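Local structure of Phenylalanine/tyrosine ammonia-lyase (Rhodosporidium toruloides, 1Y2M) at residues L160-V165 with G198-V203; A223-H228 with E256-G261; A276-L281 with S509-T514. The protein catalyses the non-oxidative deamination of L-phenylalanine and L-tyrosine to trans-cinnamic and p-coumaric acid, releasing ammonium. One frame throughout, in Å; residues are numbered along the deposited sequence.

Contact 1. Residues L160-V165 with G198-V203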
ATOM      1  N   LEU B 160      21.512   6.554  13.170  1.00 10.19           N
ATOM      2  CA  LEU B 160      21.821   5.655  12.079  1.00 11.40           C
ATOM      3  C   LEU B 160      22.799   4.593  12.597  1.00  8.33           C
ATOM      4  O   LEU B 160      23.735   4.871  13.387  1.00 10.26           O
ATOM      5  CB  LEU B 160      22.475   6.345  10.892  1.00 12.20           C
ATOM      6  CG  LEU B 160      21.653   7.081   9.859  1.00 16.97           C
ATOM      7  CD1 LEU B 160      22.633   7.798   8.915  1.00 18.68           C
ATOM      8  CD2 LEU B 160      20.712   6.136   9.122  1.00 15.08           C
ATOM      9  N   PRO B 161      22.623   3.342  12.130  1.00 10.57           N
ATOM     10  CA  PRO B 161      23.587   2.330  12.490  1.00 11.45           C
ATOM     11  C   PRO B 161      25.030   2.717  12.152  1.00  8.85           C
ATOM     12  O   PRO B 161      25.283   3.301  11.086  1.00 11.07           O
ATOM     13  CB  PRO B 161      23.170   1.128  11.646  1.00 12.24           C
ATOM     14  CG  PRO B 161      21.679   1.340  11.444  1.00 14.22           C
ATOM     15  CD  PRO B 161      21.526   2.792  11.315  1.00 12.86           C
ATOM     16  N   LEU B 162      25.944   2.310  13.015  1.00  9.95           N
ATOM     17  CA  LEU B 162      27.353   2.692  12.859  1.00  7.43           C
ATOM     18  C   LEU B 162      27.864   2.198  11.465  1.00  9.09           C
ATOM     19  O   LEU B 162      28.602   2.898  10.759  1.00  8.50           O
ATOM     20  CB  LEU B 162      28.222   2.160  14.014  1.00  8.93           C
ATOM     21  CG  LEU B 162      27.763   2.705  15.382  1.00  9.48           C
ATOM     22  CD1 LEU B 162      28.655   2.020  16.415  1.00 15.77           C
ATOM     23  CD2 LEU B 162      27.853   4.192  15.434  1.00 11.71           C
ATOM     24  N   GLU B 163      27.478   0.986  11.066  1.00  9.74           N
ATOM     25  CA  GLU B 163      27.966   0.434   9.792  1.00 10.75           C
ATOM     26  C   GLU B 163      27.520   1.294   8.601  1.00  9.99           C
ATOM     27  O   GLU B 163      28.236   1.428   7.600  1.00 10.57           O
ATOM     28  CB  GLU B 163      27.537  -1.041   9.572  1.00 11.51           C
ATOM     29  CG  GLU B 163      26.060  -1.292   9.523  1.00 10.21           C
ATOM     30  CD  GLU B 163      25.652  -2.740   9.199  1.00 16.42           C
ATOM     31  OE1 GLU B 163      26.372  -3.644   9.618  1.00 21.14           O
ATOM     32  OE2 GLU B 163      24.635  -2.994   8.493  1.00 16.46           O
ATOM     33  N   VAL B 164      26.319   1.866   8.687  1.00  8.69           N
ATOM     34  CA  VAL B 164      25.819   2.653   7.597  1.00  9.19           C
ATOM     35  C   VAL B 164      26.655   3.903   7.473  1.00  9.21           C
ATOM     36  O   VAL B 164      27.047   4.319   6.382  1.00  9.56           O
ATOM     37  CB  VAL B 164      24.340   2.989   7.827  1.00  8.78           C
ATOM     38  CG1 VAL B 164      23.863   4.084   6.873  1.00 10.26           C
ATOM     39  CG2 VAL B 164      23.513   1.698   7.621  1.00  8.36           C
ATOM     40  N   VAL B 165      26.931   4.503   8.619  1.00  7.95           N
ATOM     41  CA  VAL B 165      27.792   5.700   8.667  1.00  7.94           C
ATOM     42  C   VAL B 165      29.186   5.451   8.109  1.00  8.40           C
ATOM     43  O   VAL B 165      29.692   6.234   7.294  1.00  8.55           O
ATOM     44  CB  VAL B 165      27.852   6.350  10.063  1.00  9.53           C
ATOM     45  CG1 VAL B 165      28.768   7.588  10.027  1.00 11.62           C
ATOM     46  CG2 VAL B 165      26.441   6.699  10.534  1.00 10.74           C
ATOM     47  N   GLY B 198      38.285   4.251  13.819  1.00  9.26           N
ATOM     48  CA  GLY B 198      37.033   3.806  14.372  1.00  9.91           C
ATOM     49  C   GLY B 198      36.247   4.896  15.069  1.00  9.51           C
ATOM     50  O   GLY B 198      35.565   4.639  16.103  1.00 10.30           O
ATOM     51  N   ILE B 199      36.306   6.096  14.508  1.00  9.41           N
ATOM     52  CA  ILE B 199      35.485   7.240  14.990  1.00  8.43           C
ATOM     53  C   ILE B 199      34.283   7.328  14.060  1.00  9.81           C
ATOM     54  O   ILE B 199      34.461   7.505  12.866  1.00  9.46           O
ATOM     55  CB  ILE B 199      36.267   8.541  14.928  1.00 10.33           C
ATOM     56  CG1 ILE B 199      37.525   8.459  15.796  1.00  9.57           C
ATOM     57  CG2 ILE B 199      35.347   9.675  15.387  1.00 10.19           C
ATOM     58  CD1 ILE B 199      38.453   9.609  15.580  1.00 11.48           C
ATOM     59  N   THR B 200      33.072   7.153  14.583  1.00  8.27           N
ATOM     60  CA  THR B 200      31.872   7.088  13.756  1.00  7.45           C
ATOM     61  C   THR B 200      30.874   8.117  14.280  1.00  7.08           C
ATOM     62  O   THR B 200      30.442   8.059  15.444  1.00  9.15           O
ATOM     63  CB  THR B 200      31.192   5.698  13.765  1.00  9.23           C
ATOM     64  OG1 THR B 200      32.124   4.651  13.494  1.00  9.83           O
ATOM     65  CG2 THR B 200      30.122   5.642  12.698  1.00 10.00           C
ATOM     66  N   PRO B 201      30.597   9.133  13.441  1.00  9.18           N
ATOM     67  CA  PRO B 201      29.653  10.148  13.828  1.00  7.04           C
ATOM     68  C   PRO B 201      28.302   9.593  14.231  1.00  7.54           C
ATOM     69  O   PRO B 201      27.812   8.654  13.622  1.00  8.84           O
ATOM     70  CB  PRO B 201      29.551  11.017  12.588  1.00  7.71           C
ATOM     71  CG  PRO B 201      30.888  10.914  11.934  1.00  7.97           C
ATOM     72  CD  PRO B 201      31.258   9.455  12.157  1.00 10.92           C
ATOM     73  N   ILE B 202      27.712  10.217  15.230  1.00  8.10           N
ATOM     74  CA  ILE B 202      26.370   9.893  15.652  1.00  9.19           C
ATOM     75  C   ILE B 202      25.447  10.765  14.795  1.00  9.84           C
ATOM     76  O   ILE B 202      25.539  12.009  14.825  1.00 11.01           O
ATOM     77  CB  ILE B 202      26.179  10.193  17.159  1.00 10.25           C
ATOM     78  CG1 ILE B 202      27.039   9.273  17.984  1.00 10.67           C
ATOM     79  CG2 ILE B 202      24.717  10.095  17.565  1.00 11.03           C
ATOM     80  CD1 ILE B 202      26.769   7.812  17.818  1.00 14.45           C
ATOM     81  N   VAL B 203      24.592  10.128  14.003  1.00 11.32           N
ATOM     82  CA  VAL B 203      23.815  10.839  13.013  1.00  8.69           C
ATOM     83  C   VAL B 203      22.353  10.449  13.208  1.00  8.19           C
ATOM     84  O   VAL B 203      22.056   9.295  13.427  1.00  8.73           O
ATOM     85  CB  VAL B 203      24.287  10.380  11.596  1.00  9.35           C
ATOM     86  CG1 VAL B 203      23.499  11.053  10.464  1.00 14.50           C
ATOM     87  CG2 VAL B 203      25.788  10.570  11.399  1.00  9.78           C
TER
HETATM   88  O   HOH W   1      25.041   7.276  13.914  1.00  7.80           O
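L160 N donates to V203 O at 2.8 Å, with an N-H...O angle of 163°, and this bond ties the entrance of helix 162-176 to the chain at V203, by strand 200-201, an outer strand of a small three-stranded antiparallel sheet in this PAL/histidase fold. A water strengthens the tie by donating to L160 O and P201 O while accepting from V203 N. P161 is at the N-cap; its ring holds phi near -54° and its carbonyl accepts from V165 N. Proline also suits position 201, because T200 and I202 make the backbone bonds to H234 and K232 of strand 232-237.

The side chains meet through methyl and methylene groups. V165 has CG1 anti to its backbone N (chi1 180°), a setting that spreads its two methyls over different partners. V165 CB sits 3.5 Å from T200 CG2. V165 CG1 reaches P201 CD, and V165 CG2 meets V203 CG2 at 4.0 Å. With an alanine here both methyls are lost, and a gap would probably open between the helix and the P201 ring and V203 CG2. The methyl of T200, a beta-branched residue at home in a strand, also lies against L162, with T200 CG2 3.8 Å from L162 CD2. Beside the backbone bond, L160 CD1 comes to rest 3.7 Å from V203 CG1.

Contact 2. Residues A223-H228 with E256-G261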
ATOM      1  N   ALA B 223      30.170  18.039  10.016  1.00  7.33           N
ATOM      2  CA  ALA B 223      30.315  18.719  11.300  1.00  6.86           C
ATOM      3  C   ALA B 223      31.313  18.004  12.244  1.00  7.55           C
ATOM      4  O   ALA B 223      32.046  18.640  12.974  1.00  8.66           O
ATOM      5  CB  ALA B 223      28.962  18.865  11.956  1.00  8.92           C
ATOM      6  N   ALA B 224      31.287  16.671  12.220  1.00  7.92           N
ATOM      7  CA  ALA B 224      32.165  15.882  13.033  1.00  8.79           C
ATOM      8  C   ALA B 224      33.635  16.097  12.625  1.00  7.57           C
ATOM      9  O   ALA B 224      34.456  16.425  13.503  1.00  8.93           O
ATOM     10  CB  ALA B 224      31.786  14.436  13.011  1.00 10.06           C
ATOM     11  N   ILE B 225      33.985  15.918  11.353  1.00  8.70           N
ATOM     12  CA  ILE B 225      35.375  16.112  10.955  1.00  7.93           C
ATOM     13  C   ILE B 225      35.861  17.557  11.131  1.00  6.44           C
ATOM     14  O   ILE B 225      37.066  17.820  11.216  1.00  7.72           O
ATOM     15  CB  ILE B 225      35.677  15.601   9.512  1.00  6.26           C
ATOM     16  CG1 ILE B 225      34.844  16.332   8.448  1.00  7.44           C
ATOM     17  CG2 ILE B 225      35.461  14.135   9.452  1.00 10.26           C
ATOM     18  CD1 ILE B 225      35.367  16.110   7.030  1.00 10.32           C
ATOM     19  N   SER B 226      34.920  18.501  11.127  1.00  6.63           N
ATOM     20  CA  SER B 226      35.263  19.893  11.317  1.00  5.32           C
ATOM     21  C   SER B 226      35.181  20.336  12.799  1.00  9.21           C
ATOM     22  O   SER B 226      35.455  21.492  13.128  1.00  9.03           O
ATOM     23  CB  SER B 226      34.408  20.763  10.379  1.00 11.67           C
ATOM     24  OG  SER B 226      33.091  20.701  10.746  1.00 17.73           O
ATOM     25  N   GLY B 227      34.838  19.423  13.697  1.00  8.04           N
ATOM     26  CA  GLY B 227      34.886  19.722  15.118  1.00  9.86           C
ATOM     27  C   GLY B 227      33.816  20.706  15.589  1.00 10.06           C
ATOM     28  O   GLY B 227      34.069  21.487  16.507  1.00  9.56           O
ATOM     29  N   HIS B 228      32.634  20.664  14.962  1.00  7.42           N
ATOM     30  CA  HIS B 228      31.488  21.462  15.448  1.00  6.14           C
ATOM     31  C   HIS B 228      31.354  21.224  16.952  1.00  8.47           C
ATOM     32  O   HIS B 228      31.473  20.105  17.408  1.00  9.62           O
ATOM     33  CB  HIS B 228      30.200  21.026  14.768  1.00  8.99           C
ATOM     34  CG  HIS B 228      29.045  21.949  15.002  1.00 11.10           C
ATOM     35  ND1 HIS B 228      28.374  22.022  16.205  1.00  9.12           N
ATOM     36  CD2 HIS B 228      28.393  22.781  14.153  1.00  6.54           C
ATOM     37  CE1 HIS B 228      27.380  22.888  16.095  1.00 11.82           C
ATOM     38  NE2 HIS B 228      27.368  23.365  14.866  1.00  7.93           N
ATOM     39  N   GLU B 256      43.480  16.435  13.543  1.00 11.22           N
ATOM     40  CA  GLU B 256      43.160  17.846  13.480  1.00 14.27           C
ATOM     41  C   GLU B 256      41.825  18.091  12.791  1.00 12.22           C
ATOM     42  O   GLU B 256      41.623  17.624  11.689  1.00 11.75           O
ATOM     43  CB  GLU B 256      44.222  18.583  12.684  1.00 15.23           C
ATOM     44  CG  GLU B 256      43.920  20.052  12.514  1.00 21.48           C
ATOM     45  CD  GLU B 256      45.118  20.858  12.089  1.00 20.24           C
ATOM     46  OE1 GLU B 256      46.248  20.399  12.346  1.00 21.18           O
ATOM     47  OE2 GLU B 256      44.921  21.945  11.508  1.00 33.98           O
ATOM     48  N   PRO B 257      40.923  18.868  13.432  1.00 13.93           N
ATOM     49  CA  PRO B 257      39.680  19.326  12.773  1.00 13.66           C
ATOM     50  C   PRO B 257      40.001  20.068  11.499  1.00 12.76           C
ATOM     51  O   PRO B 257      40.977  20.828  11.468  1.00 13.22           O
ATOM     52  CB  PRO B 257      39.077  20.302  13.780  1.00 16.99           C
ATOM     53  CG  PRO B 257      39.627  19.856  15.097  1.00 17.11           C
ATOM     54  CD  PRO B 257      41.004  19.311  14.829  1.00 14.81           C
ATOM     55  N   VAL B 258      39.220  19.828  10.463  1.00 10.99           N
ATOM     56  CA  VAL B 258      39.334  20.602   9.231  1.00  9.96           C
ATOM     57  C   VAL B 258      38.476  21.844   9.317  1.00 12.80           C
ATOM     58  O   VAL B 258      37.475  21.860  10.042  1.00 11.72           O
ATOM     59  CB  VAL B 258      38.914  19.795   7.974  1.00 14.09           C
ATOM     60  CG1 VAL B 258      39.912  18.673   7.722  1.00 15.24           C
ATOM     61  CG2 VAL B 258      37.550  19.267   8.092  1.00 14.52           C
ATOM     62  N   VAL B 259      38.904  22.889   8.611  1.00 12.95           N
ATOM     63  CA  VAL B 259      38.119  24.106   8.440  1.00 12.14           C
ATOM     64  C   VAL B 259      37.651  24.125   6.992  1.00 14.17           C
ATOM     65  O   VAL B 259      38.499  24.132   6.077  1.00 15.45           O
ATOM     66  CB  VAL B 259      38.978  25.356   8.743  1.00 12.77           C
ATOM     67  CG1 VAL B 259      38.220  26.613   8.451  1.00 15.33           C
ATOM     68  CG2 VAL B 259      39.464  25.295  10.185  1.00 13.08           C
ATOM     69  N   LEU B 260      36.331  24.117   6.789  1.00 15.09           N
ATOM     70  CA  LEU B 260      35.761  23.977   5.453  1.00 12.62           C
ATOM     71  C   LEU B 260      35.891  25.273   4.678  1.00 16.70           C
ATOM     72  O   LEU B 260      35.581  26.370   5.176  1.00 17.96           O
ATOM     73  CB  LEU B 260      34.297  23.536   5.512  1.00 14.56           C
ATOM     74  CG  LEU B 260      34.075  22.209   6.248  1.00 15.29           C
ATOM     75  CD1 LEU B 260      32.635  21.766   6.118  1.00 21.34           C
ATOM     76  CD2 LEU B 260      34.991  21.107   5.751  1.00 14.19           C
ATOM     77  N   GLY B 261      36.374  25.135   3.451  1.00 15.55           N
ATOM     78  CA  GLY B 261      36.547  26.259   2.560  1.00 15.41           C
ATOM     79  C   GLY B 261      35.497  26.305   1.480  1.00 14.24           C
ATOM     80  O   GLY B 261      34.474  25.594   1.546  1.00 13.95           O
TER
HETATM   81  O   HOH W   2      39.378  16.109  10.847  1.00 10.06           O
HETATM   82  O   HOH W   3      37.103  23.353  12.160  1.00 15.37           O
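S226, V258 and I225 carry this contact, and much of it is made by their backbones. V258 N donates to I225 O at 3.0 Å with an N-H...O angle of 163°, approaching 20° away from the carbonyl plane. The same oxygen accepts from a water that also donates to E256 O, and P257 CA lies 3.4 Å from I225 O in a CA-H...O contact. With V258 CG1 anti to the carbonyl carbon (chi1 -68°), V258 CG2 falls between the backbone N and the carbonyl carbon and is turned over the I225 carbonyl, meeting I225 CD1 at 4.0 Å. Branched aliphatic residues suit this place, since I225 also packs on L191 and F194, and V258 on A190, all of helix 185-197.

I225 lies in the last turn of helix 215-225, which closes in a Schellman motif with G227 at positive phi. Glycine is fitting there for a second reason: a CB would come tightly against P257 CB, whose ring lies alongside this turn. S226 gives its backbone to the loop and its hydroxyl to its own helix: OG bonds to A222 O, while S226 CA approaches V258 O at 3.2 Å in a CA-H...O contact. A second water donates to both S226 O, at 2.7 Å, and V258 O. Serine is small enough for L260 to come in beside it, S226 CB lying 4.4 Å from L260 CG. The side chain of L260 is about 12 Å from that of N270, which by similarity binds cinnamate.

Contact 3. Residues A276-L281 with S509-T514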
ATOM      1  N   ALA B 276      23.155   5.233  -0.457  1.00 10.27           N
ATOM      2  CA  ALA B 276      23.937   4.209  -1.181  1.00  8.13           C
ATOM      3  C   ALA B 276      24.605   3.222  -0.190  1.00  8.86           C
ATOM      4  O   ALA B 276      24.708   2.004  -0.450  1.00  9.30           O
ATOM      5  CB  ALA B 276      24.958   4.854  -2.069  1.00  9.42           C
ATOM      6  N   SER B 277      25.135   3.754   0.901  1.00  9.29           N
ATOM      7  CA  SER B 277      25.735   2.883   1.899  1.00  8.37           C
ATOM      8  C   SER B 277      24.703   1.879   2.423  1.00  7.80           C
ATOM      9  O   SER B 277      24.890   0.654   2.411  1.00  9.37           O
ATOM     10  CB  SER B 277      26.248   3.697   3.063  1.00  9.55           C
ATOM     11  OG  SER B 277      26.705   2.782   4.040  1.00  8.54           O
HETATM   12  N   MSE B 278      23.601   2.396   2.950  1.00  8.60           N
HETATM   13  CA  MSE B 278      22.604   1.489   3.535  1.00  8.22           C
HETATM   14  C   MSE B 278      22.021   0.506   2.516  1.00  8.93           C
HETATM   15  O   MSE B 278      21.756  -0.678   2.836  1.00  9.72           O
HETATM   16  CB  MSE B 278      21.470   2.243   4.214  1.00 10.34           C
HETATM   17  CG  MSE B 278      20.680   1.329   5.097  1.00 10.29           C
HETATM   18 SE   MSE B 278      19.576   2.362   6.349  1.00 20.37          SE
HETATM   19  CE  MSE B 278      19.359   0.958   7.812  1.00  9.77           C
ATOM     20  N   ALA B 279      21.806   1.010   1.306  1.00  8.92           N
ATOM     21  CA  ALA B 279      21.339   0.204   0.205  1.00  8.72           C
ATOM     22  C   ALA B 279      22.323  -0.913  -0.160  1.00  9.94           C
ATOM     23  O   ALA B 279      21.908  -2.027  -0.477  1.00  9.63           O
ATOM     24  CB  ALA B 279      20.993   1.082  -1.002  1.00  8.07           C
ATOM     25  N   THR B 280      23.621  -0.613  -0.158  1.00  8.02           N
ATOM     26  CA  THR B 280      24.631  -1.632  -0.452  1.00 10.26           C
ATOM     27  C   THR B 280      24.604  -2.734   0.587  1.00  8.37           C
ATOM     28  O   THR B 280      24.619  -3.923   0.242  1.00 10.26           O
ATOM     29  CB  THR B 280      26.043  -1.012  -0.517  1.00 10.99           C
ATOM     30  OG1 THR B 280      26.121  -0.108  -1.627  1.00  9.87           O
ATOM     31  CG2 THR B 280      27.038  -2.097  -0.635  1.00 10.32           C
ATOM     32  N   LEU B 281      24.523  -2.376   1.871  1.00  7.62           N
ATOM     33  CA  LEU B 281      24.441  -3.360   2.939  1.00  8.64           C
ATOM     34  C   LEU B 281      23.188  -4.208   2.786  1.00  9.08           C
ATOM     35  O   LEU B 281      23.227  -5.442   2.979  1.00  9.89           O
ATOM     36  CB  LEU B 281      24.505  -2.646   4.275  1.00 10.59           C
ATOM     37  CG  LEU B 281      25.877  -1.971   4.484  1.00  9.98           C
ATOM     38  CD1 LEU B 281      25.742  -0.944   5.581  1.00 13.78           C
ATOM     39  CD2 LEU B 281      26.960  -2.983   4.859  1.00 15.84           C
ATOM     40  N   SER B 509      13.453   4.372   2.029  1.00  9.35           N
ATOM     41  CA  SER B 509      13.250   3.076   1.349  1.00  7.58           C
ATOM     42  C   SER B 509      14.291   2.033   1.838  1.00  7.41           C
ATOM     43  O   SER B 509      13.923   0.876   2.135  1.00  8.84           O
ATOM     44  CB  SER B 509      13.273   3.243  -0.173  1.00  9.77           C
ATOM     45  OG  SER B 509      12.780   2.058  -0.767  1.00 10.47           O
ATOM     46  N   ALA B 510      15.577   2.428   1.909  1.00  7.01           N
ATOM     47  CA  ALA B 510      16.657   1.528   2.350  1.00  7.56           C
ATOM     48  C   ALA B 510      16.404   0.973   3.755  1.00  7.82           C
ATOM     49  O   ALA B 510      16.664  -0.210   4.078  1.00  8.35           O
ATOM     50  CB  ALA B 510      17.969   2.195   2.223  1.00  9.35           C
ATOM     51  N   ARG B 511      15.899   1.858   4.622  1.00  7.85           N
ATOM     52  CA  ARG B 511      15.545   1.479   5.986  1.00  8.99           C
ATOM     53  C   ARG B 511      14.485   0.419   5.985  1.00 10.70           C
ATOM     54  O   ARG B 511      14.595  -0.581   6.739  1.00  9.92           O
ATOM     55  CB  ARG B 511      15.116   2.688   6.804  1.00  8.38           C
ATOM     56  CG  ARG B 511      16.283   3.579   7.284  1.00  9.47           C
ATOM     57  CD  ARG B 511      15.874   4.852   7.967  1.00  8.01           C
ATOM     58  NE  ARG B 511      14.792   4.547   8.876  1.00  9.52           N
ATOM     59  CZ  ARG B 511      13.627   5.176   8.959  1.00 10.84           C
ATOM     60  NH1 ARG B 511      13.327   6.246   8.209  1.00  8.99           N
ATOM     61  NH2 ARG B 511      12.733   4.660   9.779  1.00 11.01           N
ATOM     62  N   ARG B 512      13.459   0.615   5.160  1.00  8.41           N
ATOM     63  CA  ARG B 512      12.387  -0.386   5.143  1.00  8.24           C
ATOM     64  C   ARG B 512      12.882  -1.701   4.566  1.00  8.96           C
ATOM     65  O   ARG B 512      12.552  -2.787   5.087  1.00 10.49           O
ATOM     66  CB  ARG B 512      11.155   0.154   4.395  1.00  9.61           C
ATOM     67  CG  ARG B 512      10.492   1.352   5.016  1.00  8.62           C
ATOM     68  CD  ARG B 512      10.137   1.087   6.474  1.00 12.18           C
ATOM     69  NE  ARG B 512       9.392   2.196   7.047  1.00 13.65           N
ATOM     70  CZ  ARG B 512       9.427   2.597   8.291  1.00  8.47           C
ATOM     71  NH1 ARG B 512      10.371   2.159   9.156  1.00 11.48           N
ATOM     72  NH2 ARG B 512       8.605   3.599   8.632  1.00  9.72           N
ATOM     73  N   THR B 513      13.722  -1.651   3.536  1.00  9.23           N
ATOM     74  CA  THR B 513      14.242  -2.908   2.965  1.00  7.38           C
ATOM     75  C   THR B 513      15.162  -3.621   3.990  1.00  8.30           C
ATOM     76  O   THR B 513      15.181  -4.835   4.022  1.00  8.86           O
ATOM     77  CB  THR B 513      14.985  -2.601   1.658  1.00  6.10           C
ATOM     78  OG1 THR B 513      14.068  -1.913   0.798  1.00  7.52           O
ATOM     79  CG2 THR B 513      15.546  -3.886   1.035  1.00  7.57           C
ATOM     80  N   THR B 514      15.937  -2.872   4.819  1.00  7.37           N
ATOM     81  CA  THR B 514      16.769  -3.445   5.857  1.00  7.84           C
ATOM     82  C   THR B 514      15.896  -4.160   6.859  1.00  9.11           C
ATOM     83  O   THR B 514      16.259  -5.253   7.321  1.00  8.99           O
ATOM     84  CB  THR B 514      17.599  -2.332   6.510  1.00  8.95           C
ATOM     85  OG1 THR B 514      18.476  -1.733   5.530  1.00  6.99           O
ATOM     86  CG2 THR B 514      18.398  -2.877   7.635  1.00 11.61           C
TER
HETATM   87  O   HOH W   4      21.161  -2.213   5.398  1.00  9.41           O
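M278 and A510 meet where helix 273-303 runs beside helix 506-560 in the helical bundle at the middle of the subunit; the short segments are nearly parallel, 22° apart, with axes 9.0 Å from each other. Along the first segment, A276 offers its carbonyl to T280, whose N and OG1 reach that oxygen from opposite faces of its plane. S277 turns instead to helix 162-176, its OG bonding V164 O.

M278, present as selenomethionine, carries most of the contact. Its CG is anti to the backbone N (chi1 -165°) and the chain stays extended beyond it, and in this shape it spans the groove to the other helix. M278 CB rests 4.0 Å from A510 CB. M278 CE ends 3.6 Å from T514 OG1, the side chain lying roughly at a right angle to that of T514. A long, unbranched apolar chain suits this role. It is the CG methylene of R511 that M278 SE touches, at 3.6 Å, while the guanidinium forms a salt bridge with E480 of the second subunit.

At A279 small residues let the backbones come near, A279 N being 4.1 Å from A510 CB. T280 packs on helix 69-77, and L281 on that helix and helix 162-176. T514 OG1 donates to A510 O from 36° out of the carbonyl plane and accepts, at 2.7 Å, from a water that also donates to M278 O.

In the fold
All three contacts are largely buried, but contact 3 lies nearest the middle, its centre about 14 Å from that of the chain, and contact 2 farthest out, at about 39 Å. Contact 3 joins two long helices through side chains and one water. Contacts 1 and 2 join a helix end to an extended chain, each with one direct backbone hydrogen bond, supplemented by one water in contact 1 and two in contact 2, though contact 1 adds a broader aliphatic interface. Neighbouring elements link them: helix 162-176 packs on helix 273-303, with V164 against M278, and helix 215-225 follows strand 200-201, where P201 CG meets A224 CB at 3.8 Å. Contacts 2 and 3 do not touch.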